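Local structure of P22 protein (Trypanosoma brucei, 3JV1) at residues L24-R38 and F157-D169. The protein probably acts as an accessory factor in mitochondrial RNA editing, specific for the cytochrome oxidase subunit II transcript, and belongs to the Mam33 family. Sequence-based numbering, arbitrary orientation.
Sequences LPEKPEIPEGWTIDR and FIDQFSLWSEQAD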
ATOM      1  N   LEU A  24     -33.194  -6.600  -3.009  1.00 60.17           N
ATOM      2  CA  LEU A  24     -32.272  -7.031  -4.051  1.00 59.61           C
ATOM      3  C   LEU A  24     -32.193  -5.943  -5.116  1.00 59.46           C
ATOM      4  O   LEU A  24     -33.185  -5.643  -5.786  1.00 58.72           O
ATOM      5  CB  LEU A  24     -32.739  -8.342  -4.687  1.00 59.13           C
ATOM      6  CG  LEU A  24     -32.881  -9.572  -3.786  1.00 58.96           C
ATOM      7  CD1 LEU A  24     -33.086 -10.800  -4.659  1.00 59.26           C
ATOM      8  CD2 LEU A  24     -31.643  -9.750  -2.925  1.00 59.71           C
ATOM      9  N   PRO A  25     -31.007  -5.336  -5.289  1.00 58.29           N
ATOM     10  CA  PRO A  25     -30.817  -4.275  -6.282  1.00 57.50           C
ATOM     11  C   PRO A  25     -31.183  -4.727  -7.691  1.00 55.72           C
ATOM     12  O   PRO A  25     -31.001  -5.889  -8.051  1.00 54.75           O
ATOM     13  CB  PRO A  25     -29.327  -3.945  -6.160  1.00 57.63           C
ATOM     14  CG  PRO A  25     -28.994  -4.337  -4.749  1.00 58.34           C
ATOM     15  CD  PRO A  25     -29.740  -5.635  -4.600  1.00 58.41           C
ATOM     16  N   GLU A  26     -31.705  -3.804  -8.486  1.00 56.05           N
ATOM     17  CA  GLU A  26     -32.068  -4.111  -9.858  1.00 55.37           C
ATOM     18  C   GLU A  26     -30.901  -3.649 -10.729  1.00 53.52           C
ATOM     19  O   GLU A  26     -30.196  -2.702 -10.370  1.00 52.68           O
ATOM     20  CB  GLU A  26     -33.350  -3.369 -10.235  1.00 58.28           C
ATOM     21  CG  GLU A  26     -33.940  -3.791 -11.565  1.00 62.48           C
ATOM     22  CD  GLU A  26     -35.174  -2.989 -11.926  1.00 64.97           C
ATOM     23  OE1 GLU A  26     -36.161  -3.037 -11.157  1.00 65.28           O
ATOM     24  OE2 GLU A  26     -35.152  -2.312 -12.977  1.00 65.38           O
ATOM     25  N   LYS A  27     -30.688  -4.313 -11.861  1.00 51.42           N
ATOM     26  CA  LYS A  27     -29.581  -3.950 -12.742  1.00 51.58           C
ATOM     27  C   LYS A  27     -29.797  -2.653 -13.522  1.00 50.84           C
ATOM     28  O   LYS A  27     -30.713  -2.545 -14.337  1.00 51.45           O
ATOM     29  CB  LYS A  27     -29.273  -5.081 -13.726  1.00 49.96           C
ATOM     30  CG  LYS A  27     -28.037  -4.797 -14.561  1.00 48.38           C
ATOM     31  CD  LYS A  27     -27.650  -5.963 -15.439  1.00 47.62           C
ATOM     32  CE  LYS A  27     -26.334  -5.676 -16.140  1.00 47.55           C
ATOM     33  NZ  LYS A  27     -25.877  -6.828 -16.951  1.00 46.47           N
ATOM     34  N   PRO A  28     -28.932  -1.655 -13.285  1.00 50.02           N
ATOM     35  CA  PRO A  28     -28.953  -0.333 -13.918  1.00 49.62           C
ATOM     36  C   PRO A  28     -28.620  -0.401 -15.399  1.00 49.80           C
ATOM     37  O   PRO A  28     -27.844  -1.250 -15.828  1.00 49.39           O
ATOM     38  CB  PRO A  28     -27.873   0.438 -13.157  1.00 50.12           C
ATOM     39  CG  PRO A  28     -27.745  -0.287 -11.867  1.00 49.52           C
ATOM     40  CD  PRO A  28     -27.862  -1.723 -12.278  1.00 50.33           C
ATOM     41  N   GLU A  29     -29.214   0.491 -16.181  1.00 50.62           N
ATOM     42  CA  GLU A  29     -28.933   0.539 -17.608  1.00 51.80           C
ATOM     43  C   GLU A  29     -27.673   1.385 -17.726  1.00 50.13           C
ATOM     44  O   GLU A  29     -27.569   2.440 -17.104  1.00 50.56           O
ATOM     45  CB  GLU A  29     -30.104   1.178 -18.362  1.00 53.64           C
ATOM     46  CG  GLU A  29     -31.395   0.378 -18.223  1.00 57.36           C
ATOM     47  CD  GLU A  29     -32.580   1.022 -18.911  1.00 60.72           C
ATOM     48  OE1 GLU A  29     -32.943   2.163 -18.542  1.00 62.08           O
ATOM     49  OE2 GLU A  29     -33.152   0.381 -19.820  1.00 60.09           O
ATOM     50  N   ILE A  30     -26.709   0.910 -18.505  1.00 49.18           N
ATOM     51  CA  ILE A  30     -25.449   1.624 -18.667  1.00 48.39           C
ATOM     52  C   ILE A  30     -25.625   2.904 -19.466  1.00 47.16           C
ATOM     53  O   ILE A  30     -26.259   2.902 -20.517  1.00 45.02           O
ATOM     54  CB  ILE A  30     -24.395   0.737 -19.357  1.00 49.34           C
ATOM     55  CG1 ILE A  30     -23.053   1.469 -19.411  1.00 47.38           C
ATOM     56  CG2 ILE A  30     -24.859   0.379 -20.753  1.00 50.72           C
ATOM     57  CD1 ILE A  30     -21.901   0.593 -19.824  1.00 49.66           C
ATOM     58  N   PRO A  31     -25.069   4.020 -18.963  1.00 46.34           N
ATOM     59  CA  PRO A  31     -25.158   5.326 -19.626  1.00 46.04           C
ATOM     60  C   PRO A  31     -24.709   5.276 -21.092  1.00 45.61           C
ATOM     61  O   PRO A  31     -23.737   4.603 -21.432  1.00 41.24           O
ATOM     62  CB  PRO A  31     -24.252   6.210 -18.767  1.00 47.03           C
ATOM     63  CG  PRO A  31     -24.407   5.620 -17.400  1.00 46.55           C
ATOM     64  CD  PRO A  31     -24.339   4.132 -17.686  1.00 47.17           C
ATOM     65  N   GLU A  32     -25.434   6.001 -21.940  1.00 46.30           N
ATOM     66  CA  GLU A  32     -25.170   6.077 -23.379  1.00 47.03           C
ATOM     67  C   GLU A  32     -23.711   6.390 -23.729  1.00 45.24           C
ATOM     68  O   GLU A  32     -23.117   7.314 -23.182  1.00 43.37           O
ATOM     69  CB  GLU A  32     -26.073   7.150 -23.992  1.00 51.14           C
ATOM     70  CG  GLU A  32     -26.237   7.097 -25.504  1.00 56.30           C
ATOM     71  CD  GLU A  32     -27.198   6.011 -25.953  1.00 60.12           C
ATOM     72  OE1 GLU A  32     -28.278   5.880 -25.334  1.00 62.12           O
ATOM     73  OE2 GLU A  32     -26.880   5.298 -26.932  1.00 61.17           O
ATOM     74  N   GLY A  33     -23.145   5.619 -24.653  1.00 44.23           N
ATOM     75  CA  GLY A  33     -21.770   5.838 -25.069  1.00 41.20           C
ATOM     76  C   GLY A  33     -20.723   5.114 -24.244  1.00 39.64           C
ATOM     77  O   GLY A  33     -19.606   4.887 -24.707  1.00 40.63           O
ATOM     78  N   TRP A  34     -21.077   4.744 -23.021  1.00 39.60           N
ATOM     79  CA  TRP A  34     -20.137   4.052 -22.146  1.00 39.03           C
ATOM     80  C   TRP A  34     -20.111   2.553 -22.347  1.00 39.11           C
ATOM     81  O   TRP A  34     -21.142   1.926 -22.558  1.00 38.20           O
ATOM     82  CB  TRP A  34     -20.461   4.312 -20.676  1.00 36.36           C
ATOM     83  CG  TRP A  34     -20.204   5.708 -20.226  1.00 33.80           C
ATOM     84  CD1 TRP A  34     -21.100   6.734 -20.179  1.00 33.05           C
ATOM     85  CD2 TRP A  34     -18.974   6.222 -19.708  1.00 31.42           C
ATOM     86  NE1 TRP A  34     -20.505   7.856 -19.652  1.00 33.55           N
ATOM     87  CE2 TRP A  34     -19.200   7.569 -19.354  1.00 32.37           C
ATOM     88  CE3 TRP A  34     -17.699   5.674 -19.506  1.00 30.17           C
ATOM     89  CZ2 TRP A  34     -18.198   8.379 -18.805  1.00 32.35           C
ATOM     90  CZ3 TRP A  34     -16.699   6.484 -18.959  1.00 33.33           C
ATOM     91  CH2 TRP A  34     -16.960   7.821 -18.615  1.00 27.65           C
ATOM     92  N   THR A  35     -18.912   1.992 -22.286  1.00 39.28           N
ATOM     93  CA  THR A  35     -18.728   0.558 -22.398  1.00 40.73           C
ATOM     94  C   THR A  35     -18.328   0.174 -20.981  1.00 40.27           C
ATOM     95  O   THR A  35     -17.794   1.008 -20.250  1.00 38.93           O
ATOM     96  CB  THR A  35     -17.586   0.201 -23.358  1.00 41.81           C
ATOM     97  OG1 THR A  35     -17.490  -1.222 -23.463  1.00 48.87           O
ATOM     98  CG2 THR A  35     -16.263   0.737 -22.840  1.00 41.74           C
ATOM     99  N   ILE A  36     -18.600  -1.057 -20.571  1.00 38.60           N
ATOM    100  CA  ILE A  36     -18.223  -1.456 -19.228  1.00 39.71           C
ATOM    101  C   ILE A  36     -17.481  -2.778 -19.195  1.00 41.45           C
ATOM    102  O   ILE A  36     -17.853  -3.746 -19.852  1.00 39.86           O
ATOM    103  CB  ILE A  36     -19.437  -1.507 -18.285  1.00 38.33           C
ATOM    104  CG1 ILE A  36     -18.957  -1.778 -16.859  1.00 40.13           C
ATOM    105  CG2 ILE A  36     -20.416  -2.565 -18.737  1.00 39.92           C
ATOM    106  CD1 ILE A  36     -19.887  -1.241 -15.792  1.00 39.48           C
ATOM    107  N   ASP A  37     -16.402  -2.786 -18.428  1.00 43.21           N
ATOM    108  CA  ASP A  37     -15.554  -3.949 -18.283  1.00 46.49           C
ATOM    109  C   ASP A  37     -15.739  -4.470 -16.866  1.00 48.07           C
ATOM    110  O   ASP A  37     -15.039  -4.052 -15.943  1.00 48.28           O
ATOM    111  CB  ASP A  37     -14.105  -3.529 -18.557  1.00 49.87           C
ATOM    112  CG  ASP A  37     -13.101  -4.605 -18.224  1.00 53.42           C
ATOM    113  OD1 ASP A  37     -13.300  -5.764 -18.642  1.00 53.02           O
ATOM    114  OD2 ASP A  37     -12.099  -4.277 -17.550  1.00 56.49           O
ATOM    115  N   ARG A  38     -16.713  -5.365 -16.705  1.00 47.82           N
ATOM    116  CA  ARG A  38     -17.028  -5.964 -15.410  1.00 49.33           C
ATOM    117  C   ARG A  38     -17.257  -7.465 -15.546  1.00 48.88           C
ATOM    118  O   ARG A  38     -18.026  -7.917 -16.395  1.00 48.97           O
ATOM    119  CB  ARG A  38     -18.276  -5.304 -14.805  1.00 49.05           C
ATOM    120  CG  ARG A  38     -18.703  -5.843 -13.431  1.00 51.65           C
ATOM    121  CD  ARG A  38     -19.681  -7.002 -13.552  1.00 51.85           C
ATOM    122  NE  ARG A  38     -20.004  -7.589 -12.254  1.00 53.15           N
ATOM    123  CZ  ARG A  38     -20.831  -8.619 -12.081  1.00 54.71           C
ATOM    124  NH1 ARG A  38     -21.429  -9.181 -13.126  1.00 52.84           N
ATOM    125  NH2 ARG A  38     -21.058  -9.093 -10.861  1.00 53.29           N
ATOM    126  N   PHE A 157     -25.023   6.111 -11.451  1.00 38.45           N
ATOM    127  CA  PHE A 157     -24.958   4.796 -12.073  1.00 36.95           C
ATOM    128  C   PHE A 157     -23.908   3.920 -11.397  1.00 36.27           C
ATOM    129  O   PHE A 157     -24.094   2.719 -11.259  1.00 37.64           O
ATOM    130  CB  PHE A 157     -24.604   4.890 -13.555  1.00 35.91           C
ATOM    131  CG  PHE A 157     -24.258   3.559 -14.169  1.00 34.07           C
ATOM    132  CD1 PHE A 157     -25.255   2.674 -14.553  1.00 35.71           C
ATOM    133  CD2 PHE A 157     -22.931   3.168 -14.303  1.00 33.03           C
ATOM    134  CE1 PHE A 157     -24.936   1.418 -15.062  1.00 36.27           C
ATOM    135  CE2 PHE A 157     -22.604   1.922 -14.807  1.00 35.01           C
ATOM    136  CZ  PHE A 157     -23.608   1.042 -15.189  1.00 35.04           C
ATOM    137  N   ILE A 158     -22.796   4.524 -10.997  1.00 35.52           N
ATOM    138  CA  ILE A 158     -21.728   3.786 -10.342  1.00 35.96           C
ATOM    139  C   ILE A 158     -22.168   3.156  -9.017  1.00 36.52           C
ATOM    140  O   ILE A 158     -21.808   2.015  -8.731  1.00 34.76           O
ATOM    141  CB  ILE A 158     -20.498   4.700 -10.118  1.00 35.77           C
ATOM    142  CG1 ILE A 158     -19.803   4.939 -11.460  1.00 37.61           C
ATOM    143  CG2 ILE A 158     -19.536   4.075  -9.116  1.00 35.19           C
ATOM    144  CD1 ILE A 158     -18.654   5.896 -11.399  1.00 38.95           C
ATOM    145  N   ASP A 159     -22.930   3.894  -8.211  1.00 37.54           N
ATOM    146  CA  ASP A 159     -23.411   3.367  -6.931  1.00 39.60           C
ATOM    147  C   ASP A 159     -24.390   2.241  -7.198  1.00 38.31           C
ATOM    148  O   ASP A 159     -24.280   1.153  -6.631  1.00 39.28           O
ATOM    149  CB  ASP A 159     -24.127   4.443  -6.105  1.00 40.81           C
ATOM    150  CG  ASP A 159     -23.172   5.419  -5.452  1.00 44.98           C
ATOM    151  OD1 ASP A 159     -22.117   4.978  -4.946  1.00 46.62           O
ATOM    152  OD2 ASP A 159     -23.488   6.631  -5.425  1.00 47.81           O
ATOM    153  N   GLN A 160     -25.362   2.517  -8.060  1.00 37.91           N
ATOM    154  CA  GLN A 160     -26.366   1.524  -8.418  1.00 38.28           C
ATOM    155  C   GLN A 160     -25.744   0.258  -9.003  1.00 37.09           C
ATOM    156  O   GLN A 160     -26.097  -0.853  -8.600  1.00 34.76           O
ATOM    157  CB  GLN A 160     -27.366   2.118  -9.410  1.00 42.00           C
ATOM    158  CG  GLN A 160     -28.525   2.857  -8.761  1.00 48.49           C
ATOM    159  CD  GLN A 160     -29.417   3.557  -9.778  1.00 51.31           C
ATOM    160  OE1 GLN A 160     -29.764   2.992 -10.816  1.00 53.74           O
ATOM    161  NE2 GLN A 160     -29.803   4.791  -9.473  1.00 54.65           N
ATOM    162  N   PHE A 161     -24.820   0.413  -9.948  1.00 33.56           N
ATOM    163  CA  PHE A 161     -24.192  -0.761 -10.541  1.00 35.07           C
ATOM    164  C   PHE A 161     -23.369  -1.539  -9.509  1.00 34.90           C
ATOM    165  O   PHE A 161     -23.375  -2.762  -9.499  1.00 35.40           O
ATOM    166  CB  PHE A 161     -23.290  -0.375 -11.717  1.00 31.85           C
ATOM    167  CG  PHE A 161     -22.945  -1.535 -12.600  1.00 32.39           C
ATOM    168  CD1 PHE A 161     -23.860  -2.001 -13.538  1.00 34.69           C
ATOM    169  CD2 PHE A 161     -21.741  -2.209 -12.450  1.00 33.01           C
ATOM    170  CE1 PHE A 161     -23.582  -3.122 -14.315  1.00 33.95           C
ATOM    171  CE2 PHE A 161     -21.451  -3.333 -13.218  1.00 32.75           C
ATOM    172  CZ  PHE A 161     -22.374  -3.791 -14.152  1.00 35.03           C
ATOM    173  N   SER A 162     -22.659  -0.821  -8.646  1.00 37.34           N
ATOM    174  CA  SER A 162     -21.842  -1.456  -7.619  1.00 38.10           C
ATOM    175  C   SER A 162     -22.679  -2.287  -6.658  1.00 38.38           C
ATOM    176  O   SER A 162     -22.271  -3.370  -6.263  1.00 36.46           O
ATOM    177  CB  SER A 162     -21.054  -0.404  -6.831  1.00 36.80           C
ATOM    178  OG  SER A 162     -19.992   0.131  -7.605  1.00 37.53           O
ATOM    179  N   LEU A 163     -23.844  -1.774  -6.276  1.00 39.66           N
ATOM    180  CA  LEU A 163     -24.719  -2.498  -5.364  1.00 41.09           C
ATOM    181  C   LEU A 163     -25.222  -3.770  -6.016  1.00 40.21           C
ATOM    182  O   LEU A 163     -25.237  -4.840  -5.402  1.00 41.09           O
ATOM    183  CB  LEU A 163     -25.919  -1.642  -4.966  1.00 43.71           C
ATOM    184  CG  LEU A 163     -25.678  -0.518  -3.965  1.00 48.01           C
ATOM    185  CD1 LEU A 163     -26.980   0.228  -3.757  1.00 49.05           C
ATOM    186  CD2 LEU A 163     -25.156  -1.080  -2.645  1.00 47.61           C
ATOM    187  N   TRP A 164     -25.634  -3.652  -7.269  1.00 38.44           N
ATOM    188  CA  TRP A 164     -26.136  -4.799  -7.996  1.00 37.35           C
ATOM    189  C   TRP A 164     -25.065  -5.870  -8.188  1.00 37.45           C
ATOM    190  O   TRP A 164     -25.332  -7.054  -7.997  1.00 36.03           O
ATOM    191  CB  TRP A 164     -26.683  -4.356  -9.348  1.00 38.35           C
ATOM    192  CG  TRP A 164     -27.028  -5.493 -10.233  1.00 38.62           C
ATOM    193  CD1 TRP A 164     -28.193  -6.198 -10.252  1.00 37.62           C
ATOM    194  CD2 TRP A 164     -26.172  -6.099 -11.201  1.00 38.73           C
ATOM    195  NE1 TRP A 164     -28.116  -7.213 -11.172  1.00 38.73           N
ATOM    196  CE2 TRP A 164     -26.885  -7.175 -11.770  1.00 39.86           C
ATOM    197  CE3 TRP A 164     -24.867  -5.840 -11.641  1.00 39.55           C
ATOM    198  CZ2 TRP A 164     -26.337  -7.995 -12.765  1.00 40.85           C
ATOM    199  CZ3 TRP A 164     -24.322  -6.653 -12.627  1.00 41.35           C
ATOM    200  CH2 TRP A 164     -25.058  -7.719 -13.178  1.00 41.06           C
ATOM    201  N   SER A 165     -23.850  -5.467  -8.556  1.00 36.58           N
ATOM    202  CA  SER A 165     -22.797  -6.449  -8.771  1.00 37.61           C
ATOM    203  C   SER A 165     -22.295  -7.026  -7.450  1.00 36.74           C
ATOM    204  O   SER A 165     -21.870  -8.177  -7.395  1.00 36.69           O
ATOM    205  CB  SER A 165     -21.638  -5.848  -9.577  1.00 38.01           C
ATOM    206  OG  SER A 165     -21.014  -4.787  -8.886  1.00 43.22           O
ATOM    207  N   GLU A 166     -22.345  -6.233  -6.387  1.00 36.39           N
ATOM    208  CA  GLU A 166     -21.918  -6.721  -5.085  1.00 39.42           C
ATOM    209  C   GLU A 166     -22.852  -7.864  -4.690  1.00 38.63           C
ATOM    210  O   GLU A 166     -22.415  -8.905  -4.197  1.00 38.35           O
ATOM    211  CB  GLU A 166     -21.998  -5.609  -4.038  1.00 41.50           C
ATOM    212  CG  GLU A 166     -21.694  -6.083  -2.634  1.00 49.12           C
ATOM    213  CD  GLU A 166     -21.754  -4.971  -1.600  1.00 54.08           C
ATOM    214  OE1 GLU A 166     -22.747  -4.208  -1.587  1.00 56.13           O
ATOM    215  OE2 GLU A 166     -20.807  -4.870  -0.791  1.00 56.65           O
ATOM    216  N   GLN A 167     -24.141  -7.652  -4.931  1.00 38.30           N
ATOM    217  CA  GLN A 167     -25.178  -8.625  -4.618  1.00 36.70           C
ATOM    218  C   GLN A 167     -24.960  -9.893  -5.432  1.00 36.38           C
ATOM    219  O   GLN A 167     -25.080 -11.006  -4.918  1.00 38.46           O
ATOM    220  CB  GLN A 167     -26.554  -8.014  -4.922  1.00 39.05           C
ATOM    221  CG  GLN A 167     -27.731  -8.966  -4.772  1.00 42.59           C
ATOM    222  CD  GLN A 167     -27.818  -9.563  -3.391  1.00 43.29           C
ATOM    223  OE1 GLN A 167     -27.702  -8.856  -2.389  1.00 47.52           O
ATOM    224  NE2 GLN A 167     -28.031 -10.870  -3.325  1.00 45.07           N
ATOM    225  N   ALA A 168     -24.635  -9.725  -6.705  1.00 36.38           N
ATOM    226  CA  ALA A 168     -24.381 -10.861  -7.581  1.00 35.25           C
ATOM    227  C   ALA A 168     -23.106 -11.586  -7.134  1.00 35.03           C
ATOM    228  O   ALA A 168     -23.054 -12.811  -7.121  1.00 33.13           O
ATOM    229  CB  ALA A 168     -24.237 -10.385  -9.021  1.00 34.91           C
ATOM    230  N   ASP A 169     -22.078 -10.823  -6.774  1.00 34.35           N
ATOM    231  CA  ASP A 169     -20.821 -11.418  -6.331  1.00 34.31           C
ATOM    232  C   ASP A 169     -21.022 -12.200  -5.043  1.00 32.41           C
ATOM    233  O   ASP A 169     -20.408 -13.246  -4.841  1.00 31.91           O
ATOM    234  CB  ASP A 169     -19.747 -10.343  -6.107  1.00 34.26           C
ATOM    235  CG  ASP A 169     -19.189  -9.791  -7.406  1.00 38.24           C
ATOM    236  OD1 ASP A 169     -19.411 -10.401  -8.475  1.00 38.00           O
ATOM    237  OD2 ASP A 169     -18.512  -8.745  -7.351  1.00 38.75           O
TER
HETATM  238  O   HOH W   1     -18.421  -7.995 -10.095  1.00 45.07           O
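Pro31 lays its CD over the centre of the Phe157 ring, 3.5 Å from the centroid and 12° off the normal, a CH-pi contact. Pro28 reaches the same ring at CE1 with its CB, while its CG presses on Gln160 CB at 3.5 Å. Phe161 comes next along helix 152-181. Ile36 CD1, from strand 35-37, sits over one face of the Phe161 ring; Arg38 CG lies in plane at that ring's edge, 3.7 Å from Phe161 CE2. Phe45 adds an edge-to-face contact. This is the tight part, where buried Phe157 and Phe161 join the helix to the edge of the antiparallel sheet.

Toward Leu24 the contact is more open to solvent, yet still close over Trp164. The extended Lys27 chain runs over one indole face. Pro25 rests on the backbone of Leu163. Leu24 is loose: its CD2 meets Gln167 NE2 at 3.8 Å, and that amide is hydrogen-bonded to Glu18 and Glu171.

Arg38 bends at chi2 (-90°), carrying its guanidinium past Ser165 to Asp169. Trp164 CZ3 lies over one guanidinium face, offset to the rim. Arg38 NH2 forms a salt bridge with Asp169 OD1 at 3.2 Å. A water accepts from Arg38 NE and lies 2.8 Å from Asp169 OD2, to which it can donate. Asp169 OD1 also accepts from Gly41 N. Proline and aromatic packing thus dominates, with one ion pair tying the residue just after strand 35-37 to the helix.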